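Local coordinates for putative cell surface protein, similar to internalin proteins (Listeria monocytogenes EGD-e, PDB 5KZS) that is of unknown function but, as a leucine-rich-repeat protein of the internalin type, probably takes part in contacts between the bacterial surface and host molecules, at residues 280-285 against 315-320; 248-253 against 335-340; 261-266 against 298-303. All coordinates share one frame; numbering follows the deposited sequence.

Interaction 1 of 3, residues 280-285 against 315-320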
loop_
_atom_site.group_PDB
_atom_site.type_symbol
_atom_site.label_atom_id
_atom_site.label_comp_id
_atom_site.label_asym_id
_atom_site.label_seq_id
_atom_site.Cartn_x
_atom_site.Cartn_y
_atom_site.Cartn_z
ATOM N N LEU A 280 -15.979 -14.650 21.630
ATOM C CA LEU A 280 -15.849 -16.059 21.981
ATOM C C LEU A 280 -14.445 -16.368 22.519
ATOM O O LEU A 280 -13.481 -16.524 21.765
ATOM C CB LEU A 280 -16.117 -16.913 20.745
ATOM C CG LEU A 280 -17.546 -16.912 20.193
ATOM C CD1 LEU A 280 -17.556 -17.429 18.763
ATOM C CD2 LEU A 280 -18.471 -17.747 21.061
ATOM N N GLY A 281 -14.338 -16.467 23.832
ATOM C CA GLY A 281 -13.112 -16.929 24.467
ATOM C C GLY A 281 -13.025 -18.442 24.480
ATOM O O GLY A 281 -14.018 -19.128 24.784
ATOM N N SER A 282 -11.836 -18.968 24.185
ATOM C CA SER A 282 -11.654 -20.408 24.038
ATOM C C SER A 282 -10.203 -20.790 24.118
ATOM O O SER A 282 -9.354 -20.046 23.664
ATOM C CB SER A 282 -12.197 -20.858 22.678
ATOM O OG SER A 282 -11.685 -20.034 21.634
ATOM N N TYR A 283 -9.923 -21.967 24.658
ATOM C CA TYR A 283 -8.569 -22.503 24.658
ATOM C C TYR A 283 -8.481 -23.727 23.754
ATOM O O TYR A 283 -9.488 -24.363 23.464
ATOM C CB TYR A 283 -8.102 -22.811 26.086
ATOM C CG TYR A 283 -8.736 -24.018 26.746
ATOM C CD1 TYR A 283 -8.196 -25.299 26.563
ATOM C CD2 TYR A 283 -9.853 -23.883 27.576
ATOM C CE1 TYR A 283 -8.758 -26.414 27.172
ATOM C CE2 TYR A 283 -10.423 -24.992 28.189
ATOM C CZ TYR A 283 -9.873 -26.257 27.984
ATOM O OH TYR A 283 -10.435 -27.364 28.584
ATOM N N SER A 284 -7.261 -24.053 23.338
ATOM C CA SER A 284 -7.011 -25.110 22.348
ATOM C C SER A 284 -6.967 -26.526 22.951
ATOM O O SER A 284 -6.510 -26.729 24.076
ATOM C CB SER A 284 -5.718 -24.815 21.569
ATOM O OG SER A 284 -4.917 -25.975 21.407
ATOM N N ALA A 285 -7.462 -27.490 22.178
ATOM C CA ALA A 285 -7.319 -28.926 22.464
ATOM C C ALA A 285 -7.501 -29.699 21.139
ATOM O O ALA A 285 -7.364 -29.101 20.065
ATOM C CB ALA A 285 -8.326 -29.369 23.522
ATOM N N ASN A 315 -3.241 -22.619 25.767
ATOM C CA ASN A 315 -3.170 -21.687 24.637
ATOM C C ASN A 315 -4.542 -21.074 24.418
ATOM O O ASN A 315 -5.420 -21.700 23.825
ATOM C CB ASN A 315 -2.701 -22.396 23.369
ATOM C CG ASN A 315 -1.288 -22.923 23.490
ATOM O OD1 ASN A 315 -0.397 -22.224 23.966
ATOM N ND2 ASN A 315 -1.075 -24.158 23.056
ATOM N N PHE A 316 -4.728 -19.850 24.904
ATOM C CA PHE A 316 -6.023 -19.170 24.808
ATOM C C PHE A 316 -6.125 -18.306 23.570
ATOM O O PHE A 316 -5.109 -17.948 22.961
ATOM C CB PHE A 316 -6.302 -18.323 26.058
ATOM C CG PHE A 316 -7.113 -19.044 27.098
ATOM C CD1 PHE A 316 -6.504 -19.916 28.000
ATOM C CD2 PHE A 316 -8.496 -18.877 27.158
ATOM C CE1 PHE A 316 -7.255 -20.596 28.946
ATOM C CE2 PHE A 316 -9.249 -19.551 28.100
ATOM C CZ PHE A 316 -8.629 -20.411 28.995
ATOM N N ASN A 317 -7.368 -18.018 23.186
ATOM C CA ASN A 317 -7.665 -16.909 22.294
ATOM C C ASN A 317 -9.041 -16.320 22.515
ATOM O O ASN A 317 -9.940 -16.958 23.033
ATOM C CB ASN A 317 -7.516 -17.289 20.811
ATOM C CG ASN A 317 -8.612 -18.222 20.318
ATOM O OD1 ASN A 317 -9.607 -17.787 19.724
ATOM N ND2 ASN A 317 -8.427 -19.515 20.557
ATOM N N VAL A 318 -9.176 -15.084 22.075
ATOM C CA VAL A 318 -10.444 -14.399 21.981
ATOM C C VAL A 318 -10.673 -14.249 20.471
ATOM O O VAL A 318 -9.718 -14.116 19.722
ATOM C CB VAL A 318 -10.357 -13.050 22.751
ATOM C CG1 VAL A 318 -11.105 -11.910 22.064
ATOM C CG2 VAL A 318 -10.838 -13.236 24.181
ATOM N N GLN A 319 -11.931 -14.324 20.041
ATOM C CA GLN A 319 -12.331 -14.098 18.652
ATOM C C GLN A 319 -13.555 -13.202 18.618
ATOM O O GLN A 319 -14.474 -13.381 19.404
ATOM C CB GLN A 319 -12.688 -15.410 17.976
ATOM C CG GLN A 319 -11.513 -16.150 17.392
ATOM C CD GLN A 319 -11.908 -17.506 16.827
ATOM O OE1 GLN A 319 -12.901 -17.626 16.100
ATOM N NE2 GLN A 319 -11.138 -18.538 17.165
ATOM N N PHE A 320 -13.578 -12.247 17.704
ATOM C CA PHE A 320 -14.758 -11.418 17.519
ATOM C C PHE A 320 -14.840 -10.880 16.092
ATOM O O PHE A 320 -13.978 -11.168 15.252
ATOM C CB PHE A 320 -14.829 -10.302 18.572
ATOM C CG PHE A 320 -13.747 -9.262 18.451
ATOM C CD1 PHE A 320 -13.937 -8.125 17.669
ATOM C CD2 PHE A 320 -12.547 -9.397 19.161
ATOM C CE1 PHE A 320 -12.949 -7.156 17.571
ATOM C CE2 PHE A 320 -11.560 -8.429 19.069
ATOM C CZ PHE A 320 -11.761 -7.307 18.270
#

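Interaction 2 of 3, residues 248-253 against 335-340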
loop_
_atom_site.group_PDB
_atom_site.type_symbol
_atom_site.label_atom_id
_atom_site.label_comp_id
_atom_site.label_asym_id
_atom_site.label_seq_id
_atom_site.Cartn_x
_atom_site.Cartn_y
_atom_site.Cartn_z
ATOM N N PRO A 248 -0.588 -9.989 26.417
ATOM C CA PRO A 248 0.464 -10.601 27.229
ATOM C C PRO A 248 0.022 -11.860 27.973
ATOM O O PRO A 248 -1.129 -11.954 28.431
ATOM C CB PRO A 248 0.846 -9.490 28.221
ATOM C CG PRO A 248 0.359 -8.219 27.612
ATOM C CD PRO A 248 -0.862 -8.595 26.821
ATOM N N ASP A 249 0.957 -12.799 28.104
ATOM C CA ASP A 249 0.726 -14.051 28.831
ATOM C C ASP A 249 0.434 -13.763 30.301
ATOM O O ASP A 249 0.818 -12.708 30.817
ATOM C CB ASP A 249 1.947 -14.976 28.724
ATOM C CG ASP A 249 2.284 -15.353 27.281
ATOM O OD1 ASP A 249 1.506 -15.002 26.359
ATOM O OD2 ASP A 249 3.333 -15.999 27.071
ATOM N N GLN A 250 -0.253 -14.691 30.965
ATOM C CA GLN A 250 -0.652 -14.514 32.368
ATOM C C GLN A 250 -0.478 -15.781 33.175
ATOM O O GLN A 250 -0.455 -16.889 32.632
ATOM C CB GLN A 250 -2.111 -14.055 32.481
ATOM C CG GLN A 250 -2.328 -12.559 32.304
ATOM C CD GLN A 250 -3.782 -12.145 32.480
ATOM O OE1 GLN A 250 -4.517 -12.730 33.265
ATOM N NE2 GLN A 250 -4.200 -11.124 31.750
ATOM N N ILE A 251 -0.350 -15.582 34.484
ATOM C CA ILE A 251 -0.332 -16.660 35.462
ATOM C C ILE A 251 -1.466 -16.362 36.470
ATOM O O ILE A 251 -1.543 -15.259 37.025
ATOM C CB ILE A 251 1.056 -16.785 36.146
ATOM C CG1 ILE A 251 2.149 -17.107 35.110
ATOM C CG2 ILE A 251 1.040 -17.869 37.214
ATOM C CD1 ILE A 251 3.571 -16.826 35.562
ATOM N N ILE A 252 -2.363 -17.331 36.664
ATOM C CA ILE A 252 -3.463 -17.213 37.637
ATOM C C ILE A 252 -3.483 -18.432 38.543
ATOM O O ILE A 252 -2.965 -19.495 38.186
ATOM C CB ILE A 252 -4.861 -17.078 36.973
ATOM C CG1 ILE A 252 -5.107 -18.200 35.953
ATOM C CG2 ILE A 252 -5.031 -15.703 36.336
ATOM C CD1 ILE A 252 -6.572 -18.452 35.677
ATOM N N LYS A 253 -4.100 -18.268 39.708
ATOM C CA LYS A 253 -4.275 -19.368 40.646
ATOM C C LYS A 253 -5.594 -20.069 40.322
ATOM O O LYS A 253 -6.602 -19.423 40.011
ATOM C CB LYS A 253 -4.200 -18.870 42.097
ATOM C CG LYS A 253 -2.952 -18.010 42.326
ATOM C CD LYS A 253 -2.459 -17.949 43.775
ATOM C CE LYS A 253 -1.151 -17.156 43.849
ATOM N NZ LYS A 253 -0.411 -17.307 45.135
ATOM N N TRP A 335 -2.959 -15.748 23.631
ATOM C CA TRP A 335 -1.973 -15.700 24.709
ATOM C C TRP A 335 -1.913 -17.038 25.432
ATOM O O TRP A 335 -2.846 -17.835 25.352
ATOM C CB TRP A 335 -2.270 -14.568 25.702
ATOM C CG TRP A 335 -3.430 -14.813 26.585
ATOM C CD1 TRP A 335 -3.393 -15.237 27.879
ATOM C CD2 TRP A 335 -4.807 -14.646 26.256
ATOM N NE1 TRP A 335 -4.661 -15.347 28.378
ATOM C CE2 TRP A 335 -5.553 -14.990 27.401
ATOM C CE3 TRP A 335 -5.490 -14.244 25.101
ATOM C CZ2 TRP A 335 -6.957 -14.940 27.430
ATOM C CZ3 TRP A 335 -6.896 -14.202 25.128
ATOM C CH2 TRP A 335 -7.607 -14.548 26.288
ATOM N N VAL A 336 -0.797 -17.269 26.118
ATOM C CA VAL A 336 -0.615 -18.448 26.952
ATOM C C VAL A 336 -1.028 -18.078 28.374
ATOM O O VAL A 336 -0.552 -17.077 28.910
ATOM C CB VAL A 336 0.851 -18.941 26.935
ATOM C CG1 VAL A 336 1.070 -20.069 27.949
ATOM C CG2 VAL A 336 1.248 -19.389 25.534
ATOM N N LEU A 337 -1.908 -18.888 28.963
ATOM C CA LEU A 337 -2.328 -18.757 30.369
ATOM C C LEU A 337 -1.877 -19.965 31.194
ATOM O O LEU A 337 -2.315 -21.096 30.939
ATOM C CB LEU A 337 -3.848 -18.646 30.464
ATOM C CG LEU A 337 -4.441 -18.326 31.838
ATOM C CD1 LEU A 337 -4.109 -16.893 32.230
ATOM C CD2 LEU A 337 -5.943 -18.542 31.821
ATOM N N THR A 338 -1.012 -19.718 32.178
ATOM C CA THR A 338 -0.554 -20.759 33.088
ATOM C C THR A 338 -1.426 -20.747 34.343
ATOM O O THR A 338 -1.605 -19.704 34.975
ATOM C CB THR A 338 0.928 -20.564 33.436
ATOM O OG1 THR A 338 1.697 -20.675 32.230
ATOM C CG2 THR A 338 1.412 -21.606 34.453
ATOM N N VAL A 339 -1.990 -21.908 34.671
ATOM C CA VAL A 339 -2.787 -22.090 35.876
ATOM C C VAL A 339 -1.987 -22.980 36.822
ATOM O O VAL A 339 -1.556 -24.068 36.436
ATOM C CB VAL A 339 -4.154 -22.724 35.549
ATOM C CG1 VAL A 339 -4.968 -22.963 36.817
ATOM C CG2 VAL A 339 -4.928 -21.835 34.577
ATOM N N ASN A 340 -1.784 -22.496 38.048
ATOM C CA ASN A 340 -1.119 -23.255 39.124
ATOM C C ASN A 340 -1.909 -23.160 40.434
ATOM O O ASN A 340 -2.980 -22.556 40.509
ATOM C CB ASN A 340 0.341 -22.799 39.329
ATOM C CG ASN A 340 0.516 -21.291 39.228
ATOM O OD1 ASN A 340 1.122 -20.799 38.275
ATOM N ND2 ASN A 340 -0.023 -20.552 40.198
ATOM O OXT ASN A 340 -1.499 -23.706 41.455
#

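Interaction 3 of 3, residues 261-266 against 298-303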
loop_
_atom_site.group_PDB
_atom_site.type_symbol
_atom_site.label_atom_id
_atom_site.label_comp_id
_atom_site.label_asym_id
_atom_site.label_seq_id
_atom_site.Cartn_x
_atom_site.Cartn_y
_atom_site.Cartn_z
ATOM N N GLN A 261 -6.868 -6.928 28.688
ATOM C CA GLN A 261 -7.155 -5.593 28.150
ATOM C C GLN A 261 -7.132 -5.709 26.629
ATOM O O GLN A 261 -6.296 -6.429 26.073
ATOM C CB GLN A 261 -6.112 -4.559 28.628
ATOM C CG GLN A 261 -5.919 -4.477 30.149
ATOM C CD GLN A 261 -7.182 -4.046 30.895
ATOM O OE1 GLN A 261 -7.953 -3.210 30.403
ATOM N NE2 GLN A 261 -7.400 -4.614 32.089
ATOM N N LEU A 262 -8.070 -5.036 25.959
ATOM C CA LEU A 262 -8.157 -5.082 24.493
ATOM C C LEU A 262 -8.974 -3.902 23.965
ATOM O O LEU A 262 -10.118 -4.077 23.529
ATOM C CB LEU A 262 -8.768 -6.419 24.050
ATOM C CG LEU A 262 -8.767 -6.762 22.564
ATOM C CD1 LEU A 262 -7.342 -6.707 22.023
ATOM C CD2 LEU A 262 -9.387 -8.134 22.329
ATOM N N PRO A 263 -8.395 -2.686 24.020
ATOM C CA PRO A 263 -9.119 -1.461 23.638
ATOM C C PRO A 263 -9.717 -1.457 22.228
ATOM O O PRO A 263 -10.725 -0.784 21.993
ATOM C CB PRO A 263 -8.051 -0.370 23.761
ATOM C CG PRO A 263 -7.072 -0.896 24.768
ATOM C CD PRO A 263 -7.052 -2.384 24.567
ATOM N N ILE A 264 -9.085 -2.183 21.299
ATOM C CA ILE A 264 -9.555 -2.280 19.904
ATOM C C ILE A 264 -11.019 -2.722 19.806
ATOM O O ILE A 264 -11.780 -2.141 19.029
ATOM C CB ILE A 264 -8.620 -3.164 19.015
ATOM C CG1 ILE A 264 -8.997 -3.029 17.536
ATOM C CG2 ILE A 264 -8.614 -4.632 19.433
ATOM C CD1 ILE A 264 -7.984 -3.631 16.583
ATOM N N TYR A 265 -11.419 -3.704 20.618
ATOM C CA TYR A 265 -12.806 -4.163 20.620
ATOM C C TYR A 265 -13.786 -3.007 20.855
ATOM O O TYR A 265 -14.741 -2.816 20.079
ATOM C CB TYR A 265 -13.042 -5.275 21.650
ATOM C CG TYR A 265 -14.504 -5.694 21.729
ATOM C CD1 TYR A 265 -15.032 -6.653 20.860
ATOM C CD2 TYR A 265 -15.372 -5.097 22.646
ATOM C CE1 TYR A 265 -16.377 -7.016 20.915
ATOM C CE2 TYR A 265 -16.716 -5.448 22.710
ATOM C CZ TYR A 265 -17.218 -6.409 21.849
ATOM O OH TYR A 265 -18.552 -6.740 21.928
ATOM N N PHE A 266 -13.531 -2.233 21.903
ATOM C CA PHE A 266 -14.497 -1.229 22.384
ATOM C C PHE A 266 -14.403 0.032 21.562
ATOM O O PHE A 266 -15.369 0.792 21.453
ATOM C CB PHE A 266 -14.270 -0.912 23.858
ATOM C CG PHE A 266 -14.422 -2.105 24.751
ATOM C CD1 PHE A 266 -13.350 -2.970 24.972
ATOM C CD2 PHE A 266 -15.641 -2.387 25.344
ATOM C CE1 PHE A 266 -13.488 -4.081 25.782
ATOM C CE2 PHE A 266 -15.785 -3.501 26.156
ATOM C CZ PHE A 266 -14.706 -4.345 26.382
ATOM N N ASP A 298 -16.256 0.085 30.659
ATOM C CA ASP A 298 -15.551 1.101 31.459
ATOM C C ASP A 298 -14.055 0.837 31.616
ATOM O O ASP A 298 -13.257 1.771 31.564
ATOM C CB ASP A 298 -16.191 1.280 32.841
ATOM C CG ASP A 298 -17.303 2.308 32.837
ATOM O OD1 ASP A 298 -18.110 2.314 31.878
ATOM O OD2 ASP A 298 -17.363 3.109 33.799
ATOM N N THR A 299 -13.683 -0.425 31.798
ATOM C CA THR A 299 -12.283 -0.814 31.903
ATOM C C THR A 299 -11.680 -1.297 30.575
ATOM O O THR A 299 -10.497 -1.647 30.527
ATOM C CB THR A 299 -12.135 -1.915 32.954
ATOM O OG1 THR A 299 -12.988 -3.007 32.608
ATOM C CG2 THR A 299 -12.539 -1.391 34.328
ATOM N N GLU A 300 -12.481 -1.307 29.501
ATOM C CA GLU A 300 -12.075 -1.834 28.196
ATOM C C GLU A 300 -11.369 -3.186 28.334
ATOM O O GLU A 300 -10.308 -3.427 27.738
ATOM C CB GLU A 300 -11.213 -0.811 27.439
ATOM C CG GLU A 300 -11.925 0.518 27.189
ATOM C CD GLU A 300 -11.342 1.327 26.032
ATOM O OE1 GLU A 300 -10.097 1.404 25.904
ATOM O OE2 GLU A 300 -12.135 1.902 25.252
ATOM N N SER A 301 -11.969 -4.049 29.153
ATOM C CA SER A 301 -11.470 -5.405 29.384
ATOM C C SER A 301 -12.518 -6.451 29.032
ATOM O O SER A 301 -13.720 -6.181 28.983
ATOM C CB SER A 301 -10.966 -5.609 30.826
ATOM O OG SER A 301 -11.349 -4.561 31.696
ATOM N N ILE A 302 -12.016 -7.647 28.769
ATOM C CA ILE A 302 -12.825 -8.799 28.470
ATOM C C ILE A 302 -12.423 -9.849 29.497
ATOM O O ILE A 302 -11.231 -10.075 29.707
ATOM C CB ILE A 302 -12.586 -9.276 27.021
ATOM C CG1 ILE A 302 -13.240 -8.293 26.045
ATOM C CG2 ILE A 302 -13.133 -10.684 26.788
ATOM C CD1 ILE A 302 -12.667 -8.358 24.640
ATOM N N THR A 303 -13.424 -10.458 30.144
ATOM C CA THR A 303 -13.206 -11.470 31.175
ATOM C C THR A 303 -13.633 -12.846 30.681
ATOM O O THR A 303 -14.729 -13.007 30.152
ATOM C CB THR A 303 -13.960 -11.109 32.465
ATOM O OG1 THR A 303 -13.485 -9.840 32.939
ATOM C CG2 THR A 303 -13.727 -12.164 33.546
#

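Interaction 1 of 3, residues 280-285 against 315-320
Leu-280 to Tyr-283 run antiparallel to Phe-316 to Gln-319, the axes of strands 280-283 and 315-320 lying 4.8 Å apart with their directions at 164°. Ser-282 and Asn-317 form a hydrogen-bonded pair, in which Ser-282 N reaches Asn-317 O at 3.0 Å and Asn-317 N reaches Ser-282 O at 2.9 Å. Beyond the end of strand 280-283, Ser-284 N still donates to Asn-315 O. Between these, at the non-hydrogen-bonded pair, Tyr-283 and Phe-316 send their side chains to the same face of the sheet. The methylene CB of Tyr-283 sits squarely over the centre of the Phe-316 ring, 3.7 Å from the centroid, in a CH-pi contact. With CG of Tyr-283 between its backbone N and carbonyl carbon (chi1 73°), the phenol leads away from the strand pair, and the two rings meet obliquely, planes at 47°. Gly-281 brings its CA to 3.5 Å from Asn-317 O in a CA-H...O contact. Ser-282, Asn-317 and Gln-319 give the other face a polar character, although Leu-280 also lies on it. The extended Gln-319 side chain leans towards Asn-317, and its NE2 donates to Asn-317 OD1 at 3.1 Å, a bond that helps to fix the turn of the asparagine amide. Phe-316 and Val-318 also pack on Leu-304, while Asn-317 touches Asp-334 on the neighbouring strand. Such an antiparallel pair, with the buried Phe-316 and Val-318 on one face and mainly polar residues on the other, is consistent with the immunoglobulin-like domain that follows the leucine-rich repeats in internalins.

Interaction 2 of 3, residues 248-253 against 335-340
The side chains of Ile-252 and Leu-337 cross at about a right angle on the inner face of a parallel strand pair, CD1 of the isoleucine lying 3.9 Å from CD2 of the leucine. Ile-252 places CG1 between its backbone N and carbonyl carbon (chi1 52°), which swings the branch across to the partner strand; there CG1 also meets CG2 of Val-339 obliquely, at 3.9 Å. The other methyl of Leu-337, CD1, presses on CB of Gln-250 at 3.5 Å. Beyond that methylene the glutamine chain is extended, and its NE2 donates to Thr-259 O, tying the pair to strand 258-261. Both Ile-252 and Leu-337 also touch Thr-306. Joining the first strand of the domain in parallel to its last recalls the A'-G pairing of immunoglobulin-like domains, although the count of strands on each sheet need not match the classical one. Gln-250 N donates to Val-336 O, and its carbonyl receives Thr-338 N at 2.9 Å; the ladder continues through Ile-252 N to Thr-338 O and ends with Asn-340 N on Ile-252 O. On the other face Ile-251 and Thr-338 rise alongside one another in the same direction, with CG1 of the isoleucine 4.0 Å from CB of the threonine. At the start of the ladder a carboxylate takes over from the main chain: Val-336 N donates to Asp-249 OD1 at 3.2 Å in a nearly straight bond (168°) that meets the oxygen from above the carboxylate plane. OD1 also touches CB of Trp-335, the two side chains heading opposite ways.

Interaction 3 of 3, residues 261-266 against 298-303
The ring of Phe-266 lies against the backbone of Glu-300, where Glu-300 and Ser-301 together stand opposite the single residue Asn-296, a G1 beta bulge at the start of strand 301-304. Here a helix that follows an edge strand packs onto the turn between two other strands of the domain beyond the leucine-rich repeats, which is probably immunoglobulin-like as in other internalins. Glu-300 CA sits over one face of the phenyl, 3.9 Å from its centroid and offset toward the rim, in a CH-pi contact. At the ring edge, CZ of Phe-266 comes within 3.3 Å of Ser-301 O. Beside the ring, Glu-300 sends its extended side chain across the first turn of the helix: OE1 approaches CB of Pro-263 at 3.5 Å, while OE2 lies near CB of Phe-266.

The one backbone hydrogen bond between the segments, Leu-262 N to Glu-300 O, is long at 3.3 Å but nearly straight (174°) and lies in the carbonyl plane. It holds the chain just ahead of the helix against the bulge. From there Leu-262 extends CD2 obliquely to CD1 of Ile-302, 4.0 Å away, and CG1 of that isoleucine also touches CZ of Phe-266. Ile-302 is itself held through its main chain by Ile-260 and packs on Thr-293 and Thr-295 of strand 289-296.

Farther out, Tyr-265 backs the phenylalanine. Its edge is turned to the face opposite Glu-300, with CD2 3.6 Å above the centre of the Phe-266 ring plane, and at its far end the Tyr-265 OH is hydrogen-bonded to the carbonyl O of Pro-277.

All three contacts belong to the domain after the leucine-rich repeats and are built on the connected strands of one mixed beta system. Interactions 1 and 2 have centres about 13 Å apart and share adjacent strands: Phe-316 N probably bonds to Trp-335 O, and Phe-316 packs on Leu-337. Interaction 3 joins helix 263-270 to strand 301-304, near the other end of the strand order; its centre is about 16 Å from that of interaction 1, which it meets through Phe-320 against Tyr-265 and Leu-262. It does not touch interaction 2. Along the chain, 248-253 and 335-340 enclose the segments of interactions 1 and 3, which alternate; their pairing brings the two chain ends of this domain together.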